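PDB 5E7P: cell division control protein Cdc48 from Mycobacterium smegmatis, which probably binds and hydrolyses ATP as a member of the AAA ATPase family. Local coordinates for residues A[686-700]-A[718-730]. Sequence-based numbering, arbitrary orientation.
Sequences DGYSAADCVALLRES and DVAKARETVRPSL. With ADP (adenosine-5'-diphosphate), chain D.
Tyr688 lies against the chain that leaves helix 718-725. One face of its ring takes Pro728, whose CD comes to 3.6 Å from Tyr688 CE1, and its hydroxyl gives a hydrogen bond to Val726 O (OH to O 2.7 Å) in the plane of that carbonyl. The Arg723 guanidinium stands almost upright to the ring, the planes 83° apart. Beyond the ring, Leu696 turns its CG anti to the backbone N (chi1 -176°), bringing CD1 to 3.7 Å from Ala722 CB and onto the aliphatic stem of Arg723. Val726 spreads its two methyls along two turns of the helix, CG1 at Asp692 O and CG2 against Glu699 CB. Ser700 OG bonds back to Leu696 O while lying over Ala722 CB and Val719. At the other end Gly687 O accepts a nearly straight bond from Leu730 N (3.1 Å), and Leu730 CD1 packs on the Gly687 backbone. Asp692 OD2 accepts from Ser689 N (3.1 Å); Ser729 OG lies beside the same oxygen, modelled too close for its geometry to be trusted. Ser689 OG in turn accepts from Asp692 N. This capping box starts helix 690-707, whose Ala690 and Val694 touch the adenine of ADP, an arrangement characteristic of the helical lid of an AAA+ nucleotide site.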
loop_
_atom_site.group_PDB
_atom_site.type_symbol
_atom_site.label_atom_id
_atom_site.label_comp_id
_atom_site.label_asym_id
_atom_site.label_seq_id
_atom_site.Cartn_x
_atom_site.Cartn_y
_atom_site.Cartn_z
ATOM N N ASP A 686 1.613 8.144 -34.258
ATOM C CA ASP A 686 1.424 9.548 -33.918
ATOM C C ASP A 686 -0.013 9.770 -33.446
ATOM O O ASP A 686 -0.961 9.285 -34.068
ATOM C CB ASP A 686 1.739 10.441 -35.119
ATOM C CG ASP A 686 1.956 11.894 -34.729
ATOM O OD1 ASP A 686 3.044 12.213 -34.199
ATOM O OD2 ASP A 686 1.041 12.717 -34.954
ATOM N N GLY A 687 -0.170 10.487 -32.339
ATOM C CA GLY A 687 -1.486 10.741 -31.780
ATOM C C GLY A 687 -1.845 9.761 -30.680
ATOM O O GLY A 687 -2.832 9.943 -29.968
ATOM N N TYR A 688 -1.044 8.710 -30.544
ATOM C CA TYR A 688 -1.227 7.748 -29.464
ATOM C C TYR A 688 -0.527 8.226 -28.197
ATOM O O TYR A 688 0.681 8.468 -28.198
ATOM C CB TYR A 688 -0.684 6.375 -29.866
ATOM C CG TYR A 688 -1.602 5.585 -30.770
ATOM C CD1 TYR A 688 -1.844 5.992 -32.075
ATOM C CD2 TYR A 688 -2.220 4.428 -30.318
ATOM C CE1 TYR A 688 -2.686 5.271 -32.902
ATOM C CE2 TYR A 688 -3.059 3.701 -31.137
ATOM C CZ TYR A 688 -3.288 4.127 -32.427
ATOM O OH TYR A 688 -4.123 3.403 -33.242
ATOM N N SER A 689 -1.287 8.363 -27.117
ATOM C CA SER A 689 -0.712 8.703 -25.824
ATOM C C SER A 689 0.018 7.486 -25.276
ATOM O O SER A 689 -0.009 6.412 -25.881
ATOM C CB SER A 689 -1.800 9.131 -24.842
ATOM O OG SER A 689 -2.572 8.015 -24.432
ATOM N N ALA A 690 0.668 7.656 -24.129
ATOM C CA ALA A 690 1.358 6.553 -23.475
ATOM C C ALA A 690 0.377 5.432 -23.139
ATOM O O ALA A 690 0.657 4.256 -23.374
ATOM C CB ALA A 690 2.072 7.042 -22.210
ATOM N N ALA A 691 -0.774 5.807 -22.593
ATOM C CA ALA A 691 -1.809 4.841 -22.244
ATOM C C ALA A 691 -2.335 4.126 -23.488
ATOM O O ALA A 691 -2.640 2.935 -23.445
ATOM C CB ALA A 691 -2.951 5.522 -21.483
ATOM N N ASP A 692 -2.428 4.857 -24.593
ATOM C CA ASP A 692 -2.883 4.275 -25.854
ATOM C C ASP A 692 -1.936 3.184 -26.345
ATOM O O ASP A 692 -2.380 2.154 -26.857
ATOM C CB ASP A 692 -3.034 5.352 -26.929
ATOM C CG ASP A 692 -4.266 6.209 -26.728
ATOM O OD1 ASP A 692 -5.270 5.694 -26.187
ATOM O OD2 ASP A 692 -4.229 7.396 -27.115
ATOM N N CYS A 693 -0.636 3.418 -26.187
ATOM C CA CYS A 693 0.374 2.450 -26.604
ATOM C C CYS A 693 0.292 1.182 -25.759
ATOM O O CYS A 693 0.340 0.069 -26.284
ATOM C CB CYS A 693 1.779 3.053 -26.509
ATOM S SG CYS A 693 2.062 4.494 -27.566
ATOM N N VAL A 694 0.179 1.363 -24.446
ATOM C CA VAL A 694 0.031 0.250 -23.513
ATOM C C VAL A 694 -1.209 -0.578 -23.851
ATOM O O VAL A 694 -1.196 -1.809 -23.759
ATOM C CB VAL A 694 -0.057 0.763 -22.052
ATOM C CG1 VAL A 694 -0.393 -0.369 -21.092
ATOM C CG2 VAL A 694 1.246 1.444 -21.650
ATOM N N ALA A 695 -2.273 0.105 -24.262
ATOM C CA ALA A 695 -3.525 -0.562 -24.611
ATOM C C ALA A 695 -3.432 -1.276 -25.957
ATOM O O ALA A 695 -4.118 -2.273 -26.186
ATOM C CB ALA A 695 -4.676 0.434 -24.614
ATOM N N LEU A 696 -2.586 -0.764 -26.845
ATOM C CA LEU A 696 -2.390 -1.384 -28.150
ATOM C C LEU A 696 -1.664 -2.722 -28.017
ATOM O O LEU A 696 -1.930 -3.658 -28.768
ATOM C CB LEU A 696 -1.624 -0.452 -29.091
ATOM C CG LEU A 696 -1.435 -0.964 -30.524
ATOM C CD1 LEU A 696 -2.778 -1.205 -31.195
ATOM C CD2 LEU A 696 -0.588 -0.006 -31.351
ATOM N N LEU A 697 -0.752 -2.809 -27.054
ATOM C CA LEU A 697 -0.024 -4.047 -26.793
ATOM C C LEU A 697 -0.923 -5.053 -26.091
ATOM O O LEU A 697 -0.882 -6.249 -26.378
ATOM C CB LEU A 697 1.207 -3.772 -25.929
ATOM C CG LEU A 697 2.366 -3.031 -26.592
ATOM C CD1 LEU A 697 3.368 -2.585 -25.541
ATOM C CD2 LEU A 697 3.032 -3.917 -27.629
ATOM N N ARG A 698 -1.720 -4.549 -25.155
ATOM C CA ARG A 698 -2.712 -5.344 -24.446
ATOM C C ARG A 698 -3.700 -5.962 -25.428
ATOM O O ARG A 698 -3.972 -7.162 -25.384
ATOM C CB ARG A 698 -3.448 -4.452 -23.447
ATOM C CG ARG A 698 -4.706 -5.048 -22.837
ATOM C CD ARG A 698 -5.535 -3.934 -22.206
ATOM N NE ARG A 698 -6.541 -4.430 -21.274
ATOM C CZ ARG A 698 -7.770 -4.792 -21.626
ATOM N NH1 ARG A 698 -8.139 -4.720 -22.898
ATOM N NH2 ARG A 698 -8.623 -5.231 -20.708
ATOM N N GLU A 699 -4.225 -5.132 -26.323
ATOM C CA GLU A 699 -5.182 -5.587 -27.318
ATOM C C GLU A 699 -4.529 -6.526 -28.323
ATOM O O GLU A 699 -5.138 -7.506 -28.749
ATOM C CB GLU A 699 -5.810 -4.394 -28.038
ATOM C CG GLU A 699 -6.951 -4.762 -28.962
ATOM C CD GLU A 699 -8.119 -5.412 -28.235
ATOM O OE1 GLU A 699 -8.325 -5.117 -27.035
ATOM O OE2 GLU A 699 -8.833 -6.219 -28.869
ATOM N N SER A 700 -3.288 -6.225 -28.700
ATOM C CA SER A 700 -2.552 -7.061 -29.644
ATOM C C SER A 700 -2.353 -8.463 -29.087
ATOM O O SER A 700 -2.609 -9.455 -29.772
ATOM C CB SER A 700 -1.194 -6.443 -29.985
ATOM O OG SER A 700 -1.345 -5.234 -30.709
ATOM N N ASP A 718 -2.194 -9.137 -36.121
ATOM C CA ASP A 718 -2.759 -8.981 -34.785
ATOM C C ASP A 718 -2.709 -7.520 -34.354
ATOM O O ASP A 718 -3.671 -6.990 -33.798
ATOM C CB ASP A 718 -2.003 -9.846 -33.775
ATOM C CG ASP A 718 -2.136 -11.330 -34.060
ATOM O OD1 ASP A 718 -3.158 -11.732 -34.659
ATOM O OD2 ASP A 718 -1.221 -12.094 -33.684
ATOM N N VAL A 719 -1.580 -6.874 -34.623
ATOM C CA VAL A 719 -1.409 -5.466 -34.295
ATOM C C VAL A 719 -2.312 -4.603 -35.172
ATOM O O VAL A 719 -2.932 -3.653 -34.696
ATOM C CB VAL A 719 0.058 -5.026 -34.457
ATOM C CG1 VAL A 719 0.206 -3.544 -34.165
ATOM C CG2 VAL A 719 0.959 -5.847 -33.543
ATOM N N ALA A 720 -2.392 -4.953 -36.452
ATOM C CA ALA A 720 -3.227 -4.226 -37.402
ATOM C C ALA A 720 -4.697 -4.256 -36.995
ATOM O O ALA A 720 -5.406 -3.255 -37.114
ATOM C CB ALA A 720 -3.052 -4.792 -38.802
ATOM N N LYS A 721 -5.151 -5.409 -36.513
ATOM C CA LYS A 721 -6.522 -5.547 -36.035
ATOM C C LYS A 721 -6.727 -4.773 -34.736
ATOM O O LYS A 721 -7.750 -4.119 -34.547
ATOM C CB LYS A 721 -6.881 -7.018 -35.831
ATOM C CG LYS A 721 -8.305 -7.238 -35.353
ATOM C CD LYS A 721 -8.615 -8.715 -35.186
ATOM C CE LYS A 721 -10.050 -8.925 -34.721
ATOM N NZ LYS A 721 -10.382 -10.369 -34.551
ATOM N N ALA A 722 -5.744 -4.853 -33.844
ATOM C CA ALA A 722 -5.794 -4.139 -32.573
ATOM C C ALA A 722 -5.939 -2.636 -32.788
ATOM O O ALA A 722 -6.646 -1.960 -32.040
ATOM C CB ALA A 722 -4.554 -4.442 -31.747
ATOM N N ARG A 723 -5.276 -2.125 -33.822
ATOM C CA ARG A 723 -5.318 -0.699 -34.137
ATOM C C ARG A 723 -6.699 -0.236 -34.591
ATOM O O ARG A 723 -6.964 0.964 -34.662
ATOM C CB ARG A 723 -4.280 -0.347 -35.204
ATOM C CG ARG A 723 -2.841 -0.497 -34.751
ATOM C CD ARG A 723 -1.894 0.184 -35.718
ATOM N NE ARG A 723 -2.206 1.603 -35.849
ATOM C CZ ARG A 723 -1.526 2.448 -36.615
ATOM N NH1 ARG A 723 -0.490 2.017 -37.322
ATOM N NH2 ARG A 723 -1.882 3.724 -36.674
ATOM N N GLU A 724 -7.575 -1.185 -34.905
ATOM C CA GLU A 724 -8.933 -0.850 -35.314
ATOM C C GLU A 724 -9.776 -0.463 -34.104
ATOM O O GLU A 724 -10.659 0.389 -34.202
ATOM C CB GLU A 724 -9.579 -2.017 -36.063
ATOM C CG GLU A 724 -8.827 -2.440 -37.314
ATOM C CD GLU A 724 -9.481 -3.613 -38.024
ATOM O OE1 GLU A 724 -10.540 -4.086 -37.552
ATOM O OE2 GLU A 724 -8.933 -4.063 -39.055
ATOM N N THR A 725 -9.496 -1.087 -32.963
ATOM C CA THR A 725 -10.229 -0.797 -31.733
ATOM C C THR A 725 -9.491 0.208 -30.848
ATOM O O THR A 725 -10.118 0.994 -30.138
ATOM C CB THR A 725 -10.525 -2.076 -30.924
ATOM O OG1 THR A 725 -9.300 -2.627 -30.423
ATOM C CG2 THR A 725 -11.225 -3.109 -31.794
ATOM N N VAL A 726 -8.163 0.179 -30.890
ATOM C CA VAL A 726 -7.361 1.129 -30.125
ATOM C C VAL A 726 -6.954 2.316 -30.995
ATOM O O VAL A 726 -6.024 2.228 -31.799
ATOM C CB VAL A 726 -6.106 0.470 -29.526
ATOM C CG1 VAL A 726 -5.342 1.471 -28.673
ATOM C CG2 VAL A 726 -6.491 -0.753 -28.706
ATOM N N ARG A 727 -7.659 3.428 -30.821
ATOM C CA ARG A 727 -7.483 4.597 -31.673
ATOM C C ARG A 727 -6.632 5.669 -30.993
ATOM O O ARG A 727 -6.473 5.651 -29.774
ATOM C CB ARG A 727 -8.855 5.166 -32.054
ATOM C CG ARG A 727 -9.765 4.165 -32.743
ATOM C CD ARG A 727 -9.053 3.501 -33.909
ATOM N NE ARG A 727 -8.596 4.473 -34.897
ATOM C CZ ARG A 727 -7.656 4.229 -35.806
ATOM N NH1 ARG A 727 -7.063 3.043 -35.849
ATOM N NH2 ARG A 727 -7.302 5.173 -36.668
ATOM N N PRO A 728 -6.070 6.601 -31.784
ATOM C CA PRO A 728 -5.357 7.740 -31.191
ATOM C C PRO A 728 -6.315 8.644 -30.416
ATOM O O PRO A 728 -7.443 8.866 -30.863
ATOM C CB PRO A 728 -4.794 8.476 -32.414
ATOM C CG PRO A 728 -5.650 8.031 -33.562
ATOM C CD PRO A 728 -5.991 6.610 -33.256
ATOM N N SER A 729 -5.871 9.160 -29.273
ATOM C CA SER A 729 -6.743 9.946 -28.406
ATOM C C SER A 729 -6.311 11.406 -28.260
ATOM O O SER A 729 -7.079 12.238 -27.777
ATOM C CB SER A 729 -6.843 9.291 -27.027
ATOM O OG SER A 729 -5.563 9.182 -26.429
ATOM N N LEU A 730 -5.091 11.717 -28.682
ATOM C CA LEU A 730 -4.541 13.059 -28.501
ATOM C C LEU A 730 -5.096 14.097 -29.479
ATOM O O LEU A 730 -5.132 13.873 -30.690
ATOM C CB LEU A 730 -3.017 13.019 -28.596
ATOM C CG LEU A 730 -2.301 12.193 -27.525
ATOM C CD1 LEU A 730 -0.861 11.935 -27.931
ATOM C CD2 LEU A 730 -2.364 12.897 -26.181
HETATM P PB ADP D . -3.633 11.194 -16.495
HETATM O O1B ADP D . -4.624 10.572 -17.449
HETATM O O2B ADP D . -4.288 11.837 -15.297
HETATM O O3B ADP D . -2.585 12.055 -17.164
HETATM P PA ADP D . -1.492 9.286 -16.443
HETATM O O1A ADP D . -1.056 10.061 -17.662
HETATM O O2A ADP D . -0.552 9.112 -15.281
HETATM O O3A ADP D . -2.863 9.917 -15.869
HETATM O "O5'" ADP D . -1.892 7.805 -16.930
HETATM C "C5'" ADP D . -2.224 6.781 -15.994
HETATM C "C4'" ADP D . -2.029 5.421 -16.659
HETATM O "O4'" ADP D . -1.402 5.563 -17.938
HETATM C "C3'" ADP D . -1.132 4.520 -15.826
HETATM O "O3'" ADP D . -1.905 3.554 -15.111
HETATM C "C2'" ADP D . -0.211 3.838 -16.818
HETATM O "O2'" ADP D . -0.575 2.461 -16.966
HETATM C "C1'" ADP D . -0.397 4.563 -18.141
HETATM N N9 ADP D . 0.887 5.216 -18.490
HETATM C C8 ADP D . 1.078 6.543 -18.604
HETATM N N7 ADP D . 2.364 6.831 -18.928
HETATM C C5 ADP D . 3.023 5.664 -19.026
HETATM C C6 ADP D . 4.411 5.252 -19.339
HETATM N N6 ADP D . 5.362 6.175 -19.616
HETATM N N1 ADP D . 4.692 3.930 -19.337
HETATM C C2 ADP D . 3.747 3.013 -19.058
HETATM N N3 ADP D . 2.467 3.312 -18.766
HETATM C C4 ADP D . 2.048 4.600 -18.736
#